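Aromatic-amino-acid:2-oxoglutarate transaminase (Candida albicans, PDB 6HND) probably transfers amino groups between aromatic amino acids and 2-oxo acids, using pyridoxal 5'-phosphate as its cofactor. Local coordinates at residues H6-K10 / R11-R15; K456-L459 / W460-S464. All coordinates share one frame; numbering follows the deposited sequence.

Interaction 1. Residues H6-K10 / R11-R15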
loop_
_atom_site.group_PDB
_atom_site.type_symbol
_atom_site.label_atom_id
_atom_site.label_comp_id
_atom_site.label_asym_id
_atom_site.label_seq_id
_atom_site.Cartn_x
_atom_site.Cartn_y
_atom_site.Cartn_z
ATOM N N HIS B 6 4.358 22.925 14.854
ATOM C CA HIS B 6 5.335 23.783 14.126
ATOM C C HIS B 6 6.208 22.928 13.185
ATOM O O HIS B 6 6.803 23.513 12.235
ATOM C CB HIS B 6 6.157 24.621 15.122
ATOM C CG HIS B 6 7.094 23.823 15.968
ATOM N ND1 HIS B 6 6.652 22.980 16.986
ATOM C CD2 HIS B 6 8.443 23.740 15.959
ATOM C CE1 HIS B 6 7.688 22.411 17.561
ATOM N NE2 HIS B 6 8.809 22.871 16.959
ATOM N N LEU B 7 6.341 21.616 13.441
ATOM C CA LEU B 7 7.285 20.752 12.667
ATOM C C LEU B 7 6.550 20.092 11.489
ATOM O O LEU B 7 7.207 19.629 10.546
ATOM C CB LEU B 7 7.906 19.692 13.584
ATOM C CG LEU B 7 8.846 20.175 14.695
ATOM C CD1 LEU B 7 9.045 19.082 15.739
ATOM C CD2 LEU B 7 10.175 20.609 14.145
ATOM N N ILE B 8 5.234 20.026 11.522
ATOM C CA ILE B 8 4.460 19.417 10.395
ATOM C C ILE B 8 4.663 20.248 9.119
ATOM O O ILE B 8 4.601 21.480 9.174
ATOM C CB ILE B 8 2.997 19.213 10.800
ATOM C CG1 ILE B 8 2.934 18.209 11.952
ATOM C CG2 ILE B 8 2.157 18.761 9.617
ATOM C CD1 ILE B 8 1.545 18.019 12.528
ATOM N N SER B 9 5.046 19.591 8.024
ATOM C CA SER B 9 5.204 20.202 6.683
ATOM C C SER B 9 3.898 20.915 6.297
ATOM O O SER B 9 2.798 20.398 6.618
ATOM C CB SER B 9 5.591 19.173 5.642
ATOM O OG SER B 9 4.576 18.195 5.469
ATOM N N LYS B 10 4.040 22.068 5.648
ATOM C CA LYS B 10 2.947 22.845 5.012
ATOM C C LYS B 10 2.180 21.923 4.066
ATOM O O LYS B 10 0.960 21.980 4.124
ATOM C CB LYS B 10 3.516 24.040 4.240
ATOM C CG LYS B 10 4.518 24.892 5.019
ATOM C CD LYS B 10 4.433 26.377 4.761
ATOM C CE LYS B 10 3.105 26.962 5.195
ATOM N NZ LYS B 10 3.294 28.050 6.185
ATOM N N ARG B 11 2.898 21.098 3.296
ATOM C CA ARG B 11 2.298 20.141 2.329
ATOM C C ARG B 11 1.361 19.176 3.062
ATOM O O ARG B 11 0.202 19.105 2.684
ATOM C CB ARG B 11 3.391 19.397 1.551
ATOM C CG ARG B 11 2.869 18.501 0.437
ATOM C CD ARG B 11 3.933 17.632 -0.206
ATOM N NE ARG B 11 4.730 16.971 0.807
ATOM C CZ ARG B 11 6.013 17.196 1.043
ATOM N NH1 ARG B 11 6.690 18.064 0.318
ATOM N NH2 ARG B 11 6.618 16.542 2.012
ATOM N N ALA B 12 1.851 18.480 4.085
ATOM C CA ALA B 12 1.002 17.512 4.818
ATOM C C ALA B 12 -0.097 18.234 5.626
ATOM O O ALA B 12 -1.170 17.661 5.771
ATOM C CB ALA B 12 1.848 16.618 5.697
ATOM N N ALA B 13 0.139 19.429 6.164
ATOM C CA ALA B 13 -0.891 20.161 6.937
ATOM C C ALA B 13 -1.963 20.716 5.995
ATOM O O ALA B 13 -3.084 20.938 6.474
ATOM C CB ALA B 13 -0.303 21.300 7.746
ATOM N N GLY B 14 -1.610 21.008 4.739
ATOM C CA GLY B 14 -2.541 21.574 3.740
ATOM C C GLY B 14 -3.546 20.556 3.203
ATOM O O GLY B 14 -4.611 20.967 2.725
ATOM N N ARG B 15 -3.235 19.262 3.258
ATOM C CA ARG B 15 -4.173 18.197 2.809
ATOM C C ARG B 15 -5.467 18.247 3.639
ATOM O O ARG B 15 -5.372 18.314 4.858
ATOM C CB ARG B 15 -3.450 16.850 2.868
ATOM C CG ARG B 15 -2.342 16.733 1.832
ATOM C CD ARG B 15 -2.014 15.291 1.529
ATOM N NE ARG B 15 -0.734 15.206 0.845
ATOM C CZ ARG B 15 0.430 15.030 1.444
ATOM N NH1 ARG B 15 0.476 14.887 2.760
ATOM N NH2 ARG B 15 1.535 14.972 0.719
#
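Ser-9 turns its hydroxyl back toward Ala-12 through a chi1 of 64°, which sets OG between its own backbone N and carbonyl carbon. The result is a serine N-cap, a compact illustration of how a short helix, here residues 10-14, is started by a side chain just ahead of it. Ala-12 N donates to Ser-9 OG over 3.1 Å in a moderately straight bond (N-H...O 155°), and the Ala-12 methyl lies close by, its CB 3.2 Å from the same OG. Backbone bonding takes over immediately. Ala-13 N gives its hydrogen to Ser-9 O at 2.9 Å, and Gly-14 N reaches Lys-10 O at 2.8 Å along a more bent path, with an N-H...O angle of 135°.

On another side of the cap, the branched side chain of Ile-8 adds an apolar touch: its CG2, held anti to the backbone N, approaches Ala-13 CB to 4.0 Å, while Ala-12 CB lies farther off at 4.5 Å. Beyond the turn, the Ser-9 hydroxyl also bonds to Asp-175 O, at the end of helix 166-177, so OG takes part in more than the capping bond. The two carboxylate oxygens of Asp-179 accept from Lys-10 N and Arg-11 N, placing a negative group at the helix start, where it would be expected to suit the helix dipole. Arg-11 carries the tie to the same region further: its guanidinium is directed to Asp-175, with which NE forms a salt bridge, and to Leu-178, whose O accepts from NH2. Nearer the backbone, Arg-11 CB stands 4.3 Å from Ser-9 OG.

Interaction 2. Residues K456-L459 / W460-S464; sequences KLLL and WKLIS
Lys-456 and Trp-460 begin a run of four successive i to i+4 hydrogen bonds that makes residues 456-464 unbroken alpha-helix, part of helix 451-465. Trp-460 N donates to Lys-456 O at 3.2 Å, and Lys-461 N does the same to Leu-457 O. The last two rungs are shorter: Leu-462 N to Leu-458 O and Ile-463 N to Leu-459 O are both 3.0 Å.

The example teaches how side chains one turn apart use the backbone they lie against. In Trp-460, CG sits beside the backbone N (chi1 -73°), which swings the indole back toward the preceding turn. Its CD1 comes within 3.3 Å of Lys-456 O, while Leu-457 CA lies at the ring edge, near its plane. Ile-463 folds back in the same sense, CG1 standing 3.4 Å from Leu-459 O and CD1 4.3 Å from Leu-459 CG. Leu-462 repeats this one residue earlier, its CG 3.4 Å from Leu-458 O and its CD2 4.5 Å from Leu-458 CD1. Ser-464 OG donates to Lys-461 O over 2.6 Å, returning a polar side chain to the backbone.

Different sides of the helix serve different neighbours. Trp-460 NE1 bonds to Asp-26 OD1 of the second subunit, and its ring meets Phe-32 of that subunit edge-to-face, making this flank part of the dimer interface. Lys-461 extends elsewhere, forming a salt bridge with Glu-515 and a cation-pi contact with Phe-523. Leu-458 and Leu-462 turn inward, packing helix 451-465 against strand 488-492 through Phe-489 and against helix 499-518 through Phe-516, Leu-509 and Ala-512.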
loop_
_atom_site.group_PDB
_atom_site.type_symbol
_atom_site.label_atom_id
_atom_site.label_comp_id
_atom_site.label_asym_id
_atom_site.label_seq_id
_atom_site.Cartn_x
_atom_site.Cartn_y
_atom_site.Cartn_z
ATOM N N LYS B 456 36.115 -2.356 -4.790
ATOM C CA LYS B 456 35.405 -2.914 -5.988
ATOM C C LYS B 456 36.149 -4.153 -6.497
ATOM O O LYS B 456 35.500 -5.151 -6.791
ATOM C CB LYS B 456 35.248 -1.887 -7.111
ATOM C CG LYS B 456 34.216 -0.809 -6.849
ATOM C CD LYS B 456 34.406 0.432 -7.709
ATOM C CE LYS B 456 33.464 1.558 -7.319
ATOM N NZ LYS B 456 33.802 2.817 -8.027
ATOM N N LEU B 457 37.473 -4.085 -6.553
ATOM C CA LEU B 457 38.338 -5.201 -6.996
ATOM C C LEU B 457 38.150 -6.378 -6.032
ATOM O O LEU B 457 37.969 -7.507 -6.517
ATOM C CB LEU B 457 39.785 -4.697 -7.030
ATOM C CG LEU B 457 40.705 -5.420 -8.008
ATOM C CD1 LEU B 457 40.124 -5.397 -9.412
ATOM C CD2 LEU B 457 42.098 -4.817 -7.984
ATOM N N LEU B 458 38.104 -6.099 -4.720
ATOM C CA LEU B 458 37.906 -7.124 -3.662
ATOM C C LEU B 458 36.506 -7.727 -3.800
ATOM O O LEU B 458 36.356 -8.955 -3.589
ATOM C CB LEU B 458 38.129 -6.481 -2.289
ATOM C CG LEU B 458 37.954 -7.391 -1.079
ATOM C CD1 LEU B 458 38.723 -8.696 -1.241
ATOM C CD2 LEU B 458 38.383 -6.674 0.202
ATOM N N LEU B 459 35.510 -6.917 -4.174
ATOM C CA LEU B 459 34.122 -7.422 -4.338
ATOM C C LEU B 459 34.117 -8.494 -5.441
ATOM O O LEU B 459 33.587 -9.598 -5.187
ATOM C CB LEU B 459 33.167 -6.272 -4.666
ATOM C CG LEU B 459 31.682 -6.652 -4.676
ATOM C CD1 LEU B 459 31.228 -7.157 -3.309
ATOM C CD2 LEU B 459 30.810 -5.481 -5.139
ATOM N N TRP B 460 34.719 -8.211 -6.605
ATOM C CA TRP B 460 34.841 -9.215 -7.693
ATOM C C TRP B 460 35.450 -10.510 -7.131
ATOM O O TRP B 460 34.918 -11.579 -7.444
ATOM C CB TRP B 460 35.666 -8.682 -8.861
ATOM C CG TRP B 460 34.961 -7.654 -9.676
ATOM C CD1 TRP B 460 35.298 -6.337 -9.822
ATOM C CD2 TRP B 460 33.786 -7.869 -10.471
ATOM N NE1 TRP B 460 34.415 -5.726 -10.667
ATOM C CE2 TRP B 460 33.473 -6.635 -11.072
ATOM C CE3 TRP B 460 32.973 -8.977 -10.727
ATOM C CZ2 TRP B 460 32.370 -6.486 -11.911
ATOM C CZ3 TRP B 460 31.879 -8.826 -11.546
ATOM C CH2 TRP B 460 31.583 -7.596 -12.129
ATOM N N LYS B 461 36.494 -10.415 -6.298
ATOM C CA LYS B 461 37.170 -11.587 -5.673
ATOM C C LYS B 461 36.198 -12.415 -4.808
ATOM O O LYS B 461 36.223 -13.664 -4.892
ATOM C CB LYS B 461 38.350 -11.120 -4.818
ATOM C CG LYS B 461 39.366 -12.206 -4.525
ATOM C CD LYS B 461 39.816 -12.921 -5.790
ATOM C CE LYS B 461 41.181 -13.535 -5.673
ATOM N NZ LYS B 461 41.470 -14.356 -6.865
ATOM N N LEU B 462 35.399 -11.757 -3.969
ATOM C CA LEU B 462 34.390 -12.433 -3.108
ATOM C C LEU B 462 33.402 -13.170 -4.019
ATOM O O LEU B 462 33.124 -14.360 -3.751
ATOM C CB LEU B 462 33.640 -11.417 -2.234
ATOM C CG LEU B 462 34.458 -10.600 -1.232
ATOM C CD1 LEU B 462 33.525 -9.799 -0.361
ATOM C CD2 LEU B 462 35.327 -11.465 -0.366
ATOM N N ILE B 463 32.889 -12.494 -5.060
ATOM C CA ILE B 463 31.909 -13.101 -6.018
ATOM C C ILE B 463 32.547 -14.359 -6.623
ATOM O O ILE B 463 31.900 -15.418 -6.552
ATOM C CB ILE B 463 31.438 -12.103 -7.087
ATOM C CG1 ILE B 463 30.685 -10.917 -6.469
ATOM C CG2 ILE B 463 30.602 -12.814 -8.146
ATOM C CD1 ILE B 463 30.531 -9.736 -7.402
ATOM N N SER B 464 33.802 -14.280 -7.081
ATOM C CA SER B 464 34.562 -15.442 -7.632
ATOM C C SER B 464 34.748 -16.526 -6.563
ATOM O O SER B 464 34.670 -17.703 -6.939
ATOM C CB SER B 464 35.873 -15.057 -8.277
ATOM O OG SER B 464 36.766 -14.511 -7.342
#

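Both contacts are local: each joins residues three to five apart and closes no long loop, and they follow in series along the chain without nesting or crossing. Interaction 1 comes at the very N terminus, where the short helix 10-14 and the residues flanking it are tied to helix 166-177, the loop after it and helix 356-369. Interaction 2 comes much later, in helix 451-465, which packs on the four-stranded antiparallel sheet and helix 499-518. Their centres are 46 Å apart, and they do not touch. Residues later in the N-terminal segment, Asp-26 and Phe-32 of the second subunit, meet interaction 2; residues 19-23, between them and helix 10-14, are not modelled.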